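Local coordinates for L-lysine 6-monooxygenase involved in desferrioxamine biosynthesis (PDB 5O8P), which is thought to N-hydroxylate cadaverine in desferrioxamine biosynthesis, as an FAD-dependent, NADPH-using monooxygenase of the lysine/ornithine N-hydroxylase family, at residues L23-E28 and S73-L78; M62-T67 and N104-W109; E206-L211 and L222-R227. One frame throughout, in Å; residues are numbered along the deposited sequence.

Interaction 1 (L23-E28 and S73-L78)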
loop_
_atom_site.group_PDB
_atom_site.type_symbol
_atom_site.label_atom_id
_atom_site.label_comp_id
_atom_site.label_asym_id
_atom_site.label_seq_id
_atom_site.Cartn_x
_atom_site.Cartn_y
_atom_site.Cartn_z
ATOM N N LEU B 23 17.891 -26.635 -11.948
ATOM C CA LEU B 23 19.072 -27.508 -11.820
ATOM C C LEU B 23 19.951 -27.451 -13.067
ATOM O O LEU B 23 21.181 -27.425 -12.965
ATOM C CB LEU B 23 18.664 -28.960 -11.551
ATOM C CG LEU B 23 19.771 -29.951 -11.182
ATOM C CD1 LEU B 23 20.683 -29.407 -10.108
ATOM C CD2 LEU B 23 19.160 -31.267 -10.734
ATOM N N ALA B 24 19.314 -27.406 -14.238
ATOM C CA ALA B 24 20.033 -27.349 -15.502
ATOM C C ALA B 24 20.851 -26.079 -15.653
ATOM O O ALA B 24 22.014 -26.154 -16.062
ATOM C CB ALA B 24 19.073 -27.496 -16.667
ATOM N N CYS B 25 20.264 -24.926 -15.332
ATOM C CA CYS B 25 21.012 -23.665 -15.392
ATOM C C CYS B 25 22.139 -23.629 -14.374
ATOM O O CYS B 25 23.197 -23.074 -14.621
ATOM C CB CYS B 25 20.108 -22.472 -15.128
ATOM S SG CYS B 25 18.684 -22.310 -16.205
ATOM N N LEU B 26 21.893 -24.198 -13.207
ATOM C CA LEU B 26 22.899 -24.223 -12.164
ATOM C C LEU B 26 24.005 -25.208 -12.479
ATOM O O LEU B 26 25.151 -24.921 -12.159
ATOM C CB LEU B 26 22.276 -24.510 -10.795
ATOM C CG LEU B 26 21.397 -23.379 -10.246
ATOM C CD1 LEU B 26 20.711 -23.808 -8.955
ATOM C CD2 LEU B 26 22.206 -22.114 -10.016
ATOM N N SER B 27 23.676 -26.345 -13.110
ATOM C CA SER B 27 24.688 -27.383 -13.421
ATOM C C SER B 27 25.531 -27.103 -14.656
ATOM O O SER B 27 26.674 -27.528 -14.690
ATOM C CB SER B 27 24.069 -28.779 -13.524
ATOM O OG SER B 27 22.969 -28.834 -14.385
ATOM N N GLU B 28 24.993 -26.400 -15.657
ATOM C CA GLU B 28 25.731 -26.157 -16.917
ATOM C C GLU B 28 27.179 -25.654 -16.743
ATOM O O GLU B 28 28.091 -26.270 -17.294
ATOM C CB GLU B 28 24.979 -25.218 -17.870
ATOM C CG GLU B 28 25.320 -25.462 -19.345
ATOM C CD GLU B 28 24.692 -24.467 -20.317
ATOM O OE1 GLU B 28 24.494 -23.299 -19.910
ATOM O OE2 GLU B 28 24.410 -24.845 -21.491
ATOM N N SER B 73 24.713 -15.678 -12.285
ATOM C CA SER B 73 24.386 -16.571 -13.397
ATOM C C SER B 73 23.725 -15.803 -14.519
ATOM O O SER B 73 22.874 -14.929 -14.264
ATOM C CB SER B 73 23.446 -17.705 -12.990
ATOM O OG SER B 73 22.959 -18.397 -14.150
ATOM N N PRO B 74 24.109 -16.124 -15.767
ATOM C CA PRO B 74 23.465 -15.491 -16.910
ATOM C C PRO B 74 22.014 -15.945 -17.130
ATOM O O PRO B 74 21.296 -15.274 -17.869
ATOM C CB PRO B 74 24.375 -15.856 -18.079
ATOM C CG PRO B 74 25.074 -17.089 -17.649
ATOM C CD PRO B 74 25.172 -17.061 -16.168
ATOM N N TYR B 75 21.567 -17.009 -16.456
ATOM C CA TYR B 75 20.153 -17.417 -16.518
ATOM C C TYR B 75 19.222 -16.665 -15.571
ATOM O O TYR B 75 18.060 -17.040 -15.423
ATOM C CB TYR B 75 20.028 -18.932 -16.299
ATOM C CG TYR B 75 20.727 -19.669 -17.390
ATOM C CD1 TYR B 75 20.126 -19.817 -18.620
ATOM C CD2 TYR B 75 22.013 -20.136 -17.231
ATOM C CE1 TYR B 75 20.767 -20.462 -19.657
ATOM C CE2 TYR B 75 22.666 -20.786 -18.259
ATOM C CZ TYR B 75 22.036 -20.937 -19.470
ATOM O OH TYR B 75 22.665 -21.568 -20.496
ATOM N N SER B 76 19.704 -15.598 -14.946
ATOM C CA SER B 76 18.867 -14.820 -14.024
ATOM C C SER B 76 17.763 -14.110 -14.778
ATOM O O SER B 76 17.899 -13.804 -15.961
ATOM C CB SER B 76 19.701 -13.788 -13.255
ATOM O OG SER B 76 19.999 -12.672 -14.075
ATOM N N LEU B 77 16.672 -13.844 -14.075
ATOM C CA LEU B 77 15.558 -13.049 -14.604
ATOM C C LEU B 77 16.011 -11.631 -14.974
ATOM O O LEU B 77 15.575 -11.092 -15.985
ATOM C CB LEU B 77 14.409 -13.028 -13.593
ATOM C CG LEU B 77 13.094 -12.317 -13.880
ATOM C CD1 LEU B 77 13.162 -10.819 -13.602
ATOM C CD2 LEU B 77 12.631 -12.609 -15.293
ATOM N N LEU B 78 16.881 -11.040 -14.161
ATOM C CA LEU B 78 17.420 -9.709 -14.447
ATOM C C LEU B 78 18.288 -9.708 -15.695
ATOM O O LEU B 78 18.242 -8.767 -16.482
ATOM C CB LEU B 78 18.193 -9.151 -13.243
ATOM C CG LEU B 78 17.303 -8.685 -12.092
ATOM C CD1 LEU B 78 18.163 -8.272 -10.918
ATOM C CD2 LEU B 78 16.409 -7.527 -12.512
#

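Interaction 2 (M62-T67 and N104-W109)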
loop_
_atom_site.group_PDB
_atom_site.type_symbol
_atom_site.label_atom_id
_atom_site.label_comp_id
_atom_site.label_asym_id
_atom_site.label_seq_id
_atom_site.Cartn_x
_atom_site.Cartn_y
_atom_site.Cartn_z
ATOM N N MET B 62 13.404 -12.719 -7.543
ATOM C CA MET B 62 14.632 -13.391 -7.097
ATOM C C MET B 62 14.461 -14.901 -6.983
ATOM O O MET B 62 15.443 -15.628 -6.988
ATOM C CB MET B 62 15.106 -12.846 -5.738
ATOM C CG MET B 62 15.530 -11.385 -5.756
ATOM S SD MET B 62 14.130 -10.257 -5.581
ATOM C CE MET B 62 13.879 -10.302 -3.800
ATOM N N ALA B 63 13.228 -15.381 -6.848
ATOM C CA ALA B 63 12.930 -16.807 -7.012
ATOM C C ALA B 63 12.676 -17.095 -8.493
ATOM O O ALA B 63 11.562 -17.403 -8.932
ATOM C CB ALA B 63 11.746 -17.226 -6.158
ATOM N N ASP B 64 13.761 -16.967 -9.242
ATOM C CA ASP B 64 13.843 -17.317 -10.636
ATOM C C ASP B 64 14.601 -18.661 -10.667
ATOM O O ASP B 64 14.531 -19.418 -9.704
ATOM C CB ASP B 64 14.531 -16.177 -11.423
ATOM C CG ASP B 64 15.986 -15.901 -10.975
ATOM O OD1 ASP B 64 16.559 -16.665 -10.171
ATOM O OD2 ASP B 64 16.567 -14.896 -11.430
ATOM N N LEU B 65 15.332 -18.964 -11.735
ATOM C CA LEU B 65 15.924 -20.294 -11.880
ATOM C C LEU B 65 17.219 -20.477 -11.080
ATOM O O LEU B 65 17.581 -21.610 -10.727
ATOM C CB LEU B 65 16.155 -20.574 -13.364
ATOM C CG LEU B 65 14.874 -20.588 -14.217
ATOM C CD1 LEU B 65 15.168 -20.383 -15.696
ATOM C CD2 LEU B 65 14.120 -21.894 -13.998
ATOM N N VAL B 66 17.873 -19.355 -10.763
ATOM C CA VAL B 66 19.276 -19.330 -10.322
ATOM C C VAL B 66 19.665 -18.336 -9.212
ATOM O O VAL B 66 20.535 -18.653 -8.397
ATOM C CB VAL B 66 20.208 -19.062 -11.527
ATOM C CG1 VAL B 66 20.140 -20.215 -12.520
ATOM C CG2 VAL B 66 19.874 -17.756 -12.229
ATOM N N THR B 67 19.048 -17.149 -9.183
ATOM C CA THR B 67 19.488 -16.037 -8.325
ATOM C C THR B 67 19.704 -16.381 -6.831
ATOM O O THR B 67 20.626 -15.852 -6.227
ATOM C CB THR B 67 18.559 -14.800 -8.478
ATOM O OG1 THR B 67 18.634 -14.281 -9.809
ATOM C CG2 THR B 67 18.956 -13.675 -7.569
ATOM N N ASN B 104 6.987 -17.421 -18.077
ATOM C CA ASN B 104 6.977 -18.465 -19.091
ATOM C C ASN B 104 7.909 -18.096 -20.229
ATOM O O ASN B 104 8.697 -18.926 -20.652
ATOM C CB ASN B 104 5.554 -18.709 -19.609
ATOM C CG ASN B 104 5.448 -19.947 -20.487
ATOM O OD1 ASN B 104 5.904 -21.033 -20.105
ATOM N ND2 ASN B 104 4.838 -19.792 -21.662
ATOM N N GLN B 105 7.830 -16.856 -20.709
ATOM C CA GLN B 105 8.753 -16.357 -21.732
ATOM C C GLN B 105 10.214 -16.450 -21.286
ATOM O O GLN B 105 11.084 -16.833 -22.075
ATOM C CB GLN B 105 8.444 -14.900 -22.069
ATOM C CG GLN B 105 7.224 -14.685 -22.938
ATOM C CD GLN B 105 6.888 -13.219 -23.115
ATOM O OE1 GLN B 105 7.610 -12.326 -22.663
ATOM N NE2 GLN B 105 5.778 -12.962 -23.758
ATOM N N TYR B 106 10.465 -16.088 -20.029
ATOM C CA TYR B 106 11.799 -16.179 -19.427
ATOM C C TYR B 106 12.310 -17.628 -19.346
ATOM O O TYR B 106 13.435 -17.905 -19.751
ATOM C CB TYR B 106 11.820 -15.459 -18.055
ATOM C CG TYR B 106 12.842 -15.949 -17.046
ATOM C CD1 TYR B 106 14.191 -15.696 -17.225
ATOM C CD2 TYR B 106 12.451 -16.636 -15.893
ATOM C CE1 TYR B 106 15.142 -16.141 -16.313
ATOM C CE2 TYR B 106 13.384 -17.092 -14.965
ATOM C CZ TYR B 106 14.736 -16.842 -15.173
ATOM O OH TYR B 106 15.680 -17.293 -14.259
ATOM N N CYS B 107 11.488 -18.542 -18.847
ATOM C CA CYS B 107 11.878 -19.955 -18.789
ATOM C C CYS B 107 12.172 -20.527 -20.175
ATOM O O CYS B 107 13.042 -21.372 -20.323
ATOM C CB CYS B 107 10.809 -20.797 -18.106
ATOM S SG CYS B 107 10.738 -20.551 -16.320
ATOM N N GLN B 108 11.445 -20.055 -21.182
ATOM C CA GLN B 108 11.636 -20.514 -22.560
ATOM C C GLN B 108 12.949 -19.999 -23.098
ATOM O O GLN B 108 13.701 -20.745 -23.692
ATOM C CB GLN B 108 10.476 -20.071 -23.463
ATOM C CG GLN B 108 9.214 -20.907 -23.270
ATOM C CD GLN B 108 8.005 -20.357 -24.006
ATOM O OE1 GLN B 108 8.048 -19.270 -24.592
ATOM N NE2 GLN B 108 6.907 -21.097 -23.959
ATOM N N TRP B 109 13.233 -18.726 -22.871
ATOM C CA TRP B 109 14.535 -18.153 -23.204
ATOM C C TRP B 109 15.697 -18.922 -22.576
ATOM O O TRP B 109 16.693 -19.177 -23.242
ATOM C CB TRP B 109 14.576 -16.696 -22.765
ATOM C CG TRP B 109 15.888 -16.056 -22.855
ATOM C CD1 TRP B 109 16.422 -15.449 -23.935
ATOM C CD2 TRP B 109 16.835 -15.935 -21.809
ATOM N NE1 TRP B 109 17.657 -14.946 -23.636
ATOM C CE2 TRP B 109 17.935 -15.228 -22.330
ATOM C CE3 TRP B 109 16.856 -16.341 -20.469
ATOM C CZ2 TRP B 109 19.054 -14.927 -21.574
ATOM C CZ3 TRP B 109 17.959 -16.023 -19.706
ATOM C CH2 TRP B 109 19.048 -15.322 -20.264
#

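Interaction 3 (E206-L211 and L222-R227)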
loop_
_atom_site.group_PDB
_atom_site.type_symbol
_atom_site.label_atom_id
_atom_site.label_comp_id
_atom_site.label_asym_id
_atom_site.label_seq_id
_atom_site.Cartn_x
_atom_site.Cartn_y
_atom_site.Cartn_z
ATOM N N GLU B 206 -8.431 -17.255 -9.011
ATOM C CA GLU B 206 -8.077 -16.547 -10.249
ATOM C C GLU B 206 -9.128 -16.733 -11.321
ATOM O O GLU B 206 -9.469 -15.777 -12.015
ATOM C CB GLU B 206 -6.742 -17.028 -10.786
ATOM C CG GLU B 206 -5.578 -16.474 -10.008
ATOM C CD GLU B 206 -4.244 -17.076 -10.388
ATOM O OE1 GLU B 206 -4.204 -18.023 -11.207
ATOM O OE2 GLU B 206 -3.214 -16.590 -9.857
ATOM N N ILE B 207 -9.627 -17.964 -11.434
ATOM C CA ILE B 207 -10.701 -18.297 -12.351
ATOM C C ILE B 207 -11.970 -17.578 -11.946
ATOM O O ILE B 207 -12.590 -16.946 -12.786
ATOM C CB ILE B 207 -10.943 -19.828 -12.422
ATOM C CG1 ILE B 207 -9.814 -20.477 -13.202
ATOM C CG2 ILE B 207 -12.288 -20.171 -13.060
ATOM C CD1 ILE B 207 -9.801 -21.988 -13.152
ATOM N N TYR B 208 -12.350 -17.674 -10.670
ATOM C CA TYR B 208 -13.558 -17.003 -10.185
ATOM C C TYR B 208 -13.536 -15.506 -10.485
ATOM O O TYR B 208 -14.517 -14.950 -10.961
ATOM C CB TYR B 208 -13.786 -17.235 -8.690
ATOM C CG TYR B 208 -15.174 -16.829 -8.270
ATOM C CD1 TYR B 208 -15.438 -15.531 -7.842
ATOM C CD2 TYR B 208 -16.230 -17.735 -8.336
ATOM C CE1 TYR B 208 -16.710 -15.150 -7.456
ATOM C CE2 TYR B 208 -17.516 -17.367 -7.971
ATOM C CZ TYR B 208 -17.758 -16.077 -7.525
ATOM O OH TYR B 208 -19.042 -15.726 -7.156
ATOM N N TYR B 209 -12.409 -14.869 -10.224
ATOM C CA TYR B 209 -12.233 -13.466 -10.555
ATOM C C TYR B 209 -12.353 -13.204 -12.060
ATOM O O TYR B 209 -12.961 -12.217 -12.478
ATOM C CB TYR B 209 -10.882 -12.961 -10.025
ATOM C CG TYR B 209 -10.732 -11.471 -10.152
ATOM C CD1 TYR B 209 -11.285 -10.612 -9.209
ATOM C CD2 TYR B 209 -10.069 -10.918 -11.234
ATOM C CE1 TYR B 209 -11.162 -9.244 -9.334
ATOM C CE2 TYR B 209 -9.940 -9.551 -11.363
ATOM C CZ TYR B 209 -10.495 -8.724 -10.411
ATOM O OH TYR B 209 -10.357 -7.378 -10.539
ATOM N N ASP B 210 -11.761 -14.085 -12.863
ATOM C CA ASP B 210 -11.765 -13.940 -14.323
ATOM C C ASP B 210 -13.193 -13.962 -14.854
ATOM O O ASP B 210 -13.567 -13.108 -15.651
ATOM C CB ASP B 210 -10.945 -15.066 -14.972
ATOM C CG ASP B 210 -10.504 -14.743 -16.387
ATOM O OD1 ASP B 210 -9.776 -13.747 -16.561
ATOM O OD2 ASP B 210 -10.836 -15.525 -17.308
ATOM N N LEU B 211 -13.978 -14.934 -14.384
ATOM C CA LEU B 211 -15.373 -15.090 -14.789
ATOM C C LEU B 211 -16.263 -13.981 -14.237
ATOM O O LEU B 211 -17.150 -13.506 -14.944
ATOM C CB LEU B 211 -15.922 -16.470 -14.371
ATOM C CG LEU B 211 -15.256 -17.675 -15.052
ATOM C CD1 LEU B 211 -15.688 -18.983 -14.401
ATOM C CD2 LEU B 211 -15.565 -17.690 -16.533
ATOM N N LEU B 222 -22.694 -17.433 -11.337
ATOM C CA LEU B 222 -21.313 -17.753 -11.029
ATOM C C LEU B 222 -21.188 -18.192 -9.576
ATOM O O LEU B 222 -21.261 -17.379 -8.652
ATOM C CB LEU B 222 -20.427 -16.553 -11.328
ATOM C CG LEU B 222 -18.931 -16.781 -11.152
ATOM C CD1 LEU B 222 -18.465 -17.940 -12.023
ATOM C CD2 LEU B 222 -18.156 -15.510 -11.479
ATOM N N ASN B 223 -20.993 -19.493 -9.389
ATOM C CA ASN B 223 -20.946 -20.086 -8.061
ATOM C C ASN B 223 -19.532 -20.492 -7.686
ATOM O O ASN B 223 -18.676 -20.655 -8.554
ATOM C CB ASN B 223 -21.887 -21.277 -8.011
ATOM C CG ASN B 223 -23.306 -20.896 -8.388
ATOM O OD1 ASN B 223 -23.783 -19.826 -8.020
ATOM N ND2 ASN B 223 -23.971 -21.750 -9.131
ATOM N N TRP B 224 -19.289 -20.598 -6.383
ATOM C CA TRP B 224 -18.010 -21.043 -5.848
ATOM C C TRP B 224 -18.291 -21.885 -4.624
ATOM O O TRP B 224 -18.843 -21.395 -3.649
ATOM C CB TRP B 224 -17.154 -19.847 -5.457
ATOM C CG TRP B 224 -15.692 -20.129 -5.208
ATOM C CD1 TRP B 224 -15.071 -21.346 -5.148
ATOM C CD2 TRP B 224 -14.685 -19.156 -4.930
ATOM N NE1 TRP B 224 -13.739 -21.184 -4.910
ATOM C CE2 TRP B 224 -13.470 -19.852 -4.758
ATOM C CE3 TRP B 224 -14.691 -17.762 -4.814
ATOM C CZ2 TRP B 224 -12.262 -19.204 -4.475
ATOM C CZ3 TRP B 224 -13.496 -17.108 -4.527
ATOM C CH2 TRP B 224 -12.291 -17.835 -4.367
ATOM N N ILE B 225 -17.925 -23.157 -4.678
ATOM C CA ILE B 225 -18.142 -24.071 -3.564
ATOM C C ILE B 225 -16.788 -24.602 -3.171
ATOM O O ILE B 225 -16.006 -24.927 -4.033
ATOM C CB ILE B 225 -19.069 -25.222 -3.974
ATOM C CG1 ILE B 225 -20.438 -24.651 -4.364
ATOM C CG2 ILE B 225 -19.169 -26.265 -2.853
ATOM C CD1 ILE B 225 -21.409 -25.675 -4.917
ATOM N N THR B 226 -16.513 -24.676 -1.871
ATOM C CA THR B 226 -15.233 -25.203 -1.377
ATOM C C THR B 226 -15.423 -26.074 -0.141
ATOM O O THR B 226 -16.345 -25.851 0.642
ATOM C CB THR B 226 -14.210 -24.077 -1.077
ATOM O OG1 THR B 226 -13.061 -24.647 -0.452
ATOM C CG2 THR B 226 -14.802 -23.000 -0.149
ATOM N N ARG B 227 -14.558 -27.079 0.008
ATOM C CA ARG B 227 -14.520 -27.895 1.228
ATOM C C ARG B 227 -13.867 -27.122 2.379
ATOM O O ARG B 227 -14.171 -27.375 3.550
ATOM C CB ARG B 227 -13.769 -29.220 1.008
ATOM C CG ARG B 227 -13.902 -30.202 2.171
ATOM C CD ARG B 227 -12.582 -30.904 2.517
ATOM N NE ARG B 227 -12.203 -31.852 1.473
ATOM C CZ ARG B 227 -12.582 -33.135 1.415
ATOM N NH1 ARG B 227 -13.369 -33.674 2.348
ATOM N NH2 ARG B 227 -12.168 -33.892 0.401
#

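Interaction 1 (L23-E28 and S73-L78)
Y75 reaches from the loop before helix 77-83 to C25 of helix 18-27 and to E28, three residues on. Its CB lies 3.6 Å from C25 SG, and the same sulfur touches the first ring atom, C25 SG to Y75 CG 3.5 Å. The sulfur sits 4.0 Å from the ring centroid and 31° off the normal, an oblique Cys sulfur-aromatic contact. Farther out, Y75 CD2 rests against C25 CB at 3.7 Å. At the tip, Y75 OH donates to E28 OE1 over 2.6 Å, meeting the carboxylate on its syn side, 24° out of its plane. E28 gets there with CG anti to its backbone N (chi1 -152°) and an extended chain that crosses the tyrosine at about a right angle. OE2, the other carboxylate oxygen, accepts from G115 N, just past helix 100-113, and R113 at the end of that helix makes a cation-pi contact with the Y75 ring, giving carboxylate and ring a second partner each. At the foot of the tyrosine, S73 OG accepts from Y75 N at 3.0 Å. That bond defines an ST turn, set within a type I beta turn from S73 to S76.

Interaction 2 (M62-T67 and N104-W109)
D64 and L65 close around the hydroxyl end of Y106, which projects from helix 100-113 with CG anti to its backbone N (chi1 153°). D64 comes first, its CB packing 3.3 Å from Y106 OH, while its carboxylate turns back to organise the loop. D64 OD1 takes T67 N at 2.7 Å on its syn lone pair and V66 N from above the carboxylate plane, the latter an Asx turn; D64 OD2 accepts from T67 OG1 and also from L77 N. The next residue carries most of the contact. L65 N donates to Y106 OH over 3.0 Å in a nearly straight bond (164°), and L65 CD1 lies obliquely against the ring, 3.6 Å from Y106 CZ. The other methyl, L65 CD2, reaches C107 SG at 4.3 Å, a looser touch one residue along the helix. The Y106 hydroxyl is thus gripped twice, since it is also hydrogen-bonded to Y75 O. Beyond L65, V66 turns to C25 and L26 of helix 18-27, which L65 and C107 touch too. The loop thus packs against both helices, 18-27 and 100-113, and helix 77-83 closes on the Y106 side through L77 and the edge-to-face ring of F80.

Interaction 3 (E206-L211 and L222-R227)
Helix 202-213 and strand 221-225 are the second and third elements of a beta-alpha-beta unit that starts with strand 194-198, and this contact packs the helix on the parallel sheet of what is probably the NADPH-binding, Rossmann-type domain. Helix 206-211 and strand 222-225 run nearly antiparallel, at 166°, with their axes 9.6 Å apart. That spacing is filled chiefly by Y208, which enters between L222 and W224, two strand residues that both face the helix. Because CG of Y208 is anti to the backbone N, the ring leaves the helix towards the strand. One face takes the W224 indole as an offset stack, the centroids of the tyrosine ring and the six-membered indole ring 4.9 Å apart and the planes 25° from parallel; Y208 CB in turn lies over the indole in a CH-pi contact. L222 CD2 approaches the opposite face of the tyrosine, 4.1 Å from the ring centroid. Between the two residues, N223 O lies in the ring plane at the edge, 3.5 Å from Y208 CE2. One turn on, L211 adds an aliphatic contact, its CB 3.8 Å from L222 CD1, and I195 of strand 194-198 touches both leucines.

The far edge of the indole is also fixed, W224 NE1 being hydrogen-bonded to G199 O in the glycine-rich turn after strand 194-198. S200, which binds NADP(+), follows in that turn, and R227, another NADP(+)-binding residue, lies just past the strand, so the stack lies near residues of the NADP(+) site, empty in this chain. The polar end of the tyrosine is buried against the strand backbone: Y208 OH donates to L222 O over 3.1 Å, arriving 49° above the carbonyl plane.

In the fold
Interactions 1 and 2 form one continuous cluster, their centres 8 Å apart, and their segments alternate along the chain. Helix 18-27, the loop 62-67, the start of helix 77-83 and helix 100-113 meet there, linked directly by hydrogen bonds and packing between residues of the two contacts. Residues of both also pack on a second subunit, so this region belongs to the oligomer interface as well as, probably, to the FAD-binding region. Interaction 3 comes later in the chain, its centre 37 Å from that of interaction 1 and 29 Å from that of interaction 2, where helix 202-213 packs on strand 221-225 of the five-stranded parallel sheet, near NADP(+)-binding residues that follow its strands. The two groups thus probably belong to separate flavin and nicotinamide-dinucleotide regions.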